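Local coordinates for protein succinyl-CoA ligase (ADP-forming) subunit alpha (Methanosaeta concilii, PDB 6HXI) that belongs to the CoA-ligase family and binds coenzyme A in an assembly of eight protein chains that also includes citrate lyase, at residues G170-L182 and I225-E239. Sequence-based numbering, arbitrary orientation.
Sequences GCVGFVSKSGGML and IKMIACLGELGGEDE
Strands 172-176 and 227-233 run parallel, 20° apart, joined by a ladder in which Gly173 N donates to Met227 O (2.8 Å) and Gly173 O accepts from Ala229 N. Gly173, lacking a side chain, lets the Ile225 CG2 methyl come to 3.9 Å from its N. On the other face, the small Ala229 suits a place between larger neighbours: its CB meets Val172 CG1 and lies at the edge of the Phe174 ring, 3.8 Å from CD1. With CG anti to the backbone N (chi1 -174°), that ring swings toward the neighbouring strand, and CZ reaches Leu231 CB. Just after strand 172-176, the long Lys177 stretches over Glu233 CG to a salt bridge, NZ to Glu239 OE2 at 2.8 Å. Glu233 N binds the same oxygen from the opposite face of the carboxylate, while Lys290 pairs with OE1. Two waters on Lys177 NZ extend the network to Leu234 O and Gly235 O. Ser178 caps helix 179-192, its OG accepting from Met181 N (3.1 Å); neighbouring Gly179 touches coenzyme A. Adjacent parallel strands inside the sheet (order 196-201, 172-176, 227-233, 255-260), the first leading into a capped helix, fit the flavodoxin-like ligase domain of the succinyl-CoA synthetase family.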
loop_
_atom_site.group_PDB
_atom_site.type_symbol
_atom_site.label_atom_id
_atom_site.label_comp_id
_atom_site.label_asym_id
_atom_site.label_seq_id
_atom_site.Cartn_x
_atom_site.Cartn_y
_atom_site.Cartn_z
ATOM N N GLY B 170 53.557 33.355 -4.116
ATOM C CA GLY B 170 54.961 33.685 -3.911
ATOM C C GLY B 170 55.539 34.187 -5.221
ATOM O O GLY B 170 54.792 34.653 -6.083
ATOM N N CYS B 171 56.850 34.051 -5.410
ATOM C CA CYS B 171 57.565 34.519 -6.606
ATOM C C CYS B 171 58.062 33.394 -7.519
ATOM O O CYS B 171 58.676 33.686 -8.550
ATOM C CB CYS B 171 58.723 35.415 -6.181
ATOM S SG CYS B 171 60.170 34.503 -5.575
ATOM N N VAL B 172 57.847 32.121 -7.133
ATOM C CA VAL B 172 58.372 30.960 -7.863
ATOM C C VAL B 172 57.414 30.402 -8.914
ATOM O O VAL B 172 56.271 30.088 -8.613
ATOM C CB VAL B 172 58.875 29.842 -6.896
ATOM C CG1 VAL B 172 59.664 28.761 -7.648
ATOM C CG2 VAL B 172 59.721 30.431 -5.756
ATOM N N GLY B 173 57.930 30.231 -10.126
ATOM C CA GLY B 173 57.228 29.602 -11.239
ATOM C C GLY B 173 57.759 28.195 -11.341
ATOM O O GLY B 173 58.931 28.010 -11.654
ATOM N N PHE B 174 56.929 27.198 -11.000
ATOM C CA PHE B 174 57.334 25.789 -10.954
ATOM C C PHE B 174 56.732 24.873 -12.042
ATOM O O PHE B 174 55.524 24.907 -12.283
ATOM C CB PHE B 174 57.036 25.188 -9.554
ATOM C CG PHE B 174 57.572 23.788 -9.420
ATOM C CD1 PHE B 174 58.930 23.563 -9.237
ATOM C CD2 PHE B 174 56.736 22.690 -9.581
ATOM C CE1 PHE B 174 59.439 22.263 -9.199
ATOM C CE2 PHE B 174 57.247 21.392 -9.545
ATOM C CZ PHE B 174 58.589 21.184 -9.345
ATOM N N VAL B 175 57.560 23.960 -12.598
ATOM C CA VAL B 175 57.091 22.973 -13.579
ATOM C C VAL B 175 57.803 21.604 -13.380
ATOM O O VAL B 175 59.029 21.534 -13.221
ATOM C CB VAL B 175 57.145 23.504 -15.053
ATOM C CG1 VAL B 175 58.566 23.663 -15.559
ATOM C CG2 VAL B 175 56.325 22.634 -16.006
ATOM N N SER B 176 57.022 20.533 -13.359
ATOM C CA SER B 176 57.561 19.185 -13.231
ATOM C C SER B 176 56.908 18.225 -14.241
ATOM O O SER B 176 56.029 18.625 -15.009
ATOM C CB SER B 176 57.388 18.666 -11.806
ATOM O OG SER B 176 56.021 18.457 -11.488
ATOM N N LYS B 177 57.361 16.976 -14.256
ATOM C CA LYS B 177 56.736 15.926 -15.047
ATOM C C LYS B 177 55.788 15.188 -14.099
ATOM O O LYS B 177 54.619 15.014 -14.403
ATOM C CB LYS B 177 57.786 14.978 -15.647
ATOM C CG LYS B 177 58.162 15.359 -17.062
ATOM C CD LYS B 177 59.543 14.870 -17.449
ATOM C CE LYS B 177 59.783 15.153 -18.915
ATOM N NZ LYS B 177 61.094 14.639 -19.411
ATOM N N SER B 178 56.282 14.845 -12.909
ATOM C CA SER B 178 55.566 14.112 -11.872
ATOM C C SER B 178 54.519 14.936 -11.124
ATOM O O SER B 178 54.780 16.068 -10.717
ATOM C CB SER B 178 56.571 13.528 -10.885
ATOM O OG SER B 178 55.967 12.944 -9.744
ATOM N N GLY B 179 53.366 14.317 -10.888
ATOM C CA GLY B 179 52.278 14.914 -10.133
ATOM C C GLY B 179 52.542 14.922 -8.638
ATOM O O GLY B 179 52.362 15.952 -7.987
ATOM N N GLY B 180 52.951 13.769 -8.090
ATOM C CA GLY B 180 53.255 13.611 -6.664
ATOM C C GLY B 180 54.439 14.458 -6.220
ATOM O O GLY B 180 54.442 15.033 -5.118
ATOM N N MET B 181 55.443 14.568 -7.114
ATOM C CA MET B 181 56.627 15.379 -6.866
ATOM C C MET B 181 56.324 16.852 -6.964
ATOM O O MET B 181 57.030 17.638 -6.353
ATOM C CB MET B 181 57.794 14.958 -7.749
ATOM C CG MET B 181 58.377 13.603 -7.362
ATOM S SD MET B 181 58.591 13.303 -5.581
ATOM C CE MET B 181 59.671 14.589 -5.148
ATOM N N LEU B 182 55.228 17.227 -7.670
ATOM C CA LEU B 182 54.749 18.618 -7.748
ATOM C C LEU B 182 54.279 19.029 -6.334
ATOM O O LEU B 182 54.550 20.143 -5.898
ATOM C CB LEU B 182 53.599 18.750 -8.788
ATOM C CG LEU B 182 52.822 20.075 -8.875
ATOM C CD1 LEU B 182 53.575 21.099 -9.679
ATOM C CD2 LEU B 182 51.472 19.859 -9.526
ATOM N N ILE B 225 56.371 36.663 -11.234
ATOM C CA ILE B 225 57.371 35.599 -11.102
ATOM C C ILE B 225 58.781 36.184 -11.307
ATOM O O ILE B 225 59.054 36.804 -12.343
ATOM C CB ILE B 225 57.059 34.425 -12.084
ATOM C CG1 ILE B 225 55.787 33.665 -11.641
ATOM C CG2 ILE B 225 58.267 33.460 -12.248
ATOM C CD1 ILE B 225 55.048 32.873 -12.724
ATOM N N LYS B 226 59.671 35.964 -10.318
ATOM C CA LYS B 226 61.070 36.415 -10.332
ATOM C C LYS B 226 62.026 35.198 -10.336
ATOM O O LYS B 226 63.228 35.348 -10.536
ATOM C CB LYS B 226 61.362 37.291 -9.090
ATOM C CG LYS B 226 60.243 38.242 -8.665
ATOM C CD LYS B 226 60.082 39.444 -9.583
ATOM C CE LYS B 226 59.027 40.389 -9.081
ATOM N NZ LYS B 226 58.733 41.436 -10.084
ATOM N N MET B 227 61.484 33.995 -10.118
ATOM C CA MET B 227 62.273 32.776 -9.992
ATOM C C MET B 227 61.600 31.607 -10.709
ATOM O O MET B 227 60.387 31.421 -10.562
ATOM C CB MET B 227 62.333 32.474 -8.494
ATOM C CG MET B 227 63.599 31.900 -8.026
ATOM S SD MET B 227 63.411 31.617 -6.255
ATOM C CE MET B 227 64.003 29.993 -6.172
ATOM N N ILE B 228 62.378 30.801 -11.469
ATOM C CA ILE B 228 61.841 29.607 -12.151
ATOM C C ILE B 228 62.495 28.339 -11.567
ATOM O O ILE B 228 63.677 28.340 -11.250
ATOM C CB ILE B 228 61.876 29.666 -13.712
ATOM C CG1 ILE B 228 61.385 31.047 -14.249
ATOM C CG2 ILE B 228 61.047 28.510 -14.329
ATOM C CD1 ILE B 228 61.706 31.363 -15.733
ATOM N N ALA B 229 61.708 27.298 -11.333
ATOM C CA ALA B 229 62.218 26.044 -10.780
ATOM C C ALA B 229 61.620 24.886 -11.550
ATOM O O ALA B 229 60.416 24.887 -11.796
ATOM C CB ALA B 229 61.854 25.937 -9.305
ATOM N N CYS B 230 62.441 23.908 -11.963
ATOM C CA CYS B 230 61.863 22.747 -12.634
ATOM C C CYS B 230 62.504 21.435 -12.232
ATOM O O CYS B 230 63.636 21.393 -11.773
ATOM C CB CYS B 230 61.800 22.907 -14.146
ATOM S SG CYS B 230 63.395 22.863 -14.960
ATOM N N LEU B 231 61.726 20.376 -12.347
ATOM C CA LEU B 231 62.126 19.026 -12.000
ATOM C C LEU B 231 61.741 18.106 -13.154
ATOM O O LEU B 231 60.563 17.899 -13.403
ATOM C CB LEU B 231 61.411 18.615 -10.699
ATOM C CG LEU B 231 61.835 17.318 -10.021
ATOM C CD1 LEU B 231 63.241 17.420 -9.452
ATOM C CD2 LEU B 231 60.828 16.933 -8.919
ATOM N N GLY B 232 62.738 17.628 -13.879
ATOM C CA GLY B 232 62.548 16.719 -14.998
ATOM C C GLY B 232 62.929 15.299 -14.641
ATOM O O GLY B 232 63.132 14.987 -13.462
ATOM N N GLU B 233 62.998 14.423 -15.659
ATOM C CA GLU B 233 63.394 13.012 -15.506
ATOM C C GLU B 233 63.996 12.469 -16.803
ATOM O O GLU B 233 63.807 13.059 -17.871
ATOM C CB GLU B 233 62.235 12.115 -14.981
ATOM C CG GLU B 233 61.102 11.912 -15.963
ATOM C CD GLU B 233 59.975 10.973 -15.575
ATOM O OE1 GLU B 233 59.994 10.414 -14.449
ATOM O OE2 GLU B 233 59.076 10.780 -16.430
ATOM N N LEU B 234 64.711 11.347 -16.709
ATOM C CA LEU B 234 65.327 10.667 -17.848
ATOM C C LEU B 234 64.283 10.254 -18.900
ATOM O O LEU B 234 63.080 10.161 -18.583
ATOM C CB LEU B 234 66.152 9.461 -17.375
ATOM C CG LEU B 234 65.432 8.160 -17.016
ATOM C CD1 LEU B 234 66.432 7.113 -16.649
ATOM C CD2 LEU B 234 64.456 8.330 -15.841
ATOM N N GLY B 235 64.758 10.025 -20.133
ATOM C CA GLY B 235 63.915 9.639 -21.259
ATOM C C GLY B 235 63.332 10.848 -21.959
ATOM O O GLY B 235 62.901 11.814 -21.305
ATOM N N GLY B 236 63.340 10.802 -23.289
ATOM C CA GLY B 236 62.850 11.897 -24.120
ATOM C C GLY B 236 63.779 13.092 -24.121
ATOM O O GLY B 236 64.750 13.125 -23.359
ATOM N N GLU B 237 63.469 14.098 -24.953
ATOM C CA GLU B 237 64.341 15.275 -25.120
ATOM C C GLU B 237 63.705 16.616 -24.742
ATOM O O GLU B 237 64.168 17.661 -25.223
ATOM C CB GLU B 237 64.861 15.328 -26.569
ATOM C CG GLU B 237 65.990 14.370 -26.866
ATOM C CD GLU B 237 66.523 14.526 -28.276
ATOM O OE1 GLU B 237 67.274 15.498 -28.521
ATOM O OE2 GLU B 237 66.146 13.711 -29.149
ATOM N N ASP B 238 62.652 16.591 -23.903
ATOM C CA ASP B 238 61.913 17.777 -23.467
ATOM C C ASP B 238 62.816 18.838 -22.820
ATOM O O ASP B 238 62.749 20.002 -23.200
ATOM C CB ASP B 238 60.751 17.363 -22.531
ATOM C CG ASP B 238 59.970 18.492 -21.838
ATOM O OD1 ASP B 238 60.542 19.156 -20.952
ATOM O OD2 ASP B 238 58.756 18.629 -22.107
ATOM N N GLU B 239 63.660 18.432 -21.860
ATOM C CA GLU B 239 64.560 19.316 -21.094
ATOM C C GLU B 239 65.589 20.032 -21.986
ATOM O O GLU B 239 66.053 21.117 -21.635
ATOM C CB GLU B 239 65.235 18.564 -19.930
ATOM C CG GLU B 239 64.272 18.043 -18.874
ATOM C CD GLU B 239 63.607 16.696 -19.119
ATOM O OE1 GLU B 239 63.576 16.216 -20.276
ATOM O OE2 GLU B 239 63.099 16.116 -18.135
HETATM O O HOH W 1 59.119 15.834 -12.411
HETATM O O HOH W 2 61.003 11.873 -19.183
HETATM O O HOH W 3 61.120 14.095 -22.162
#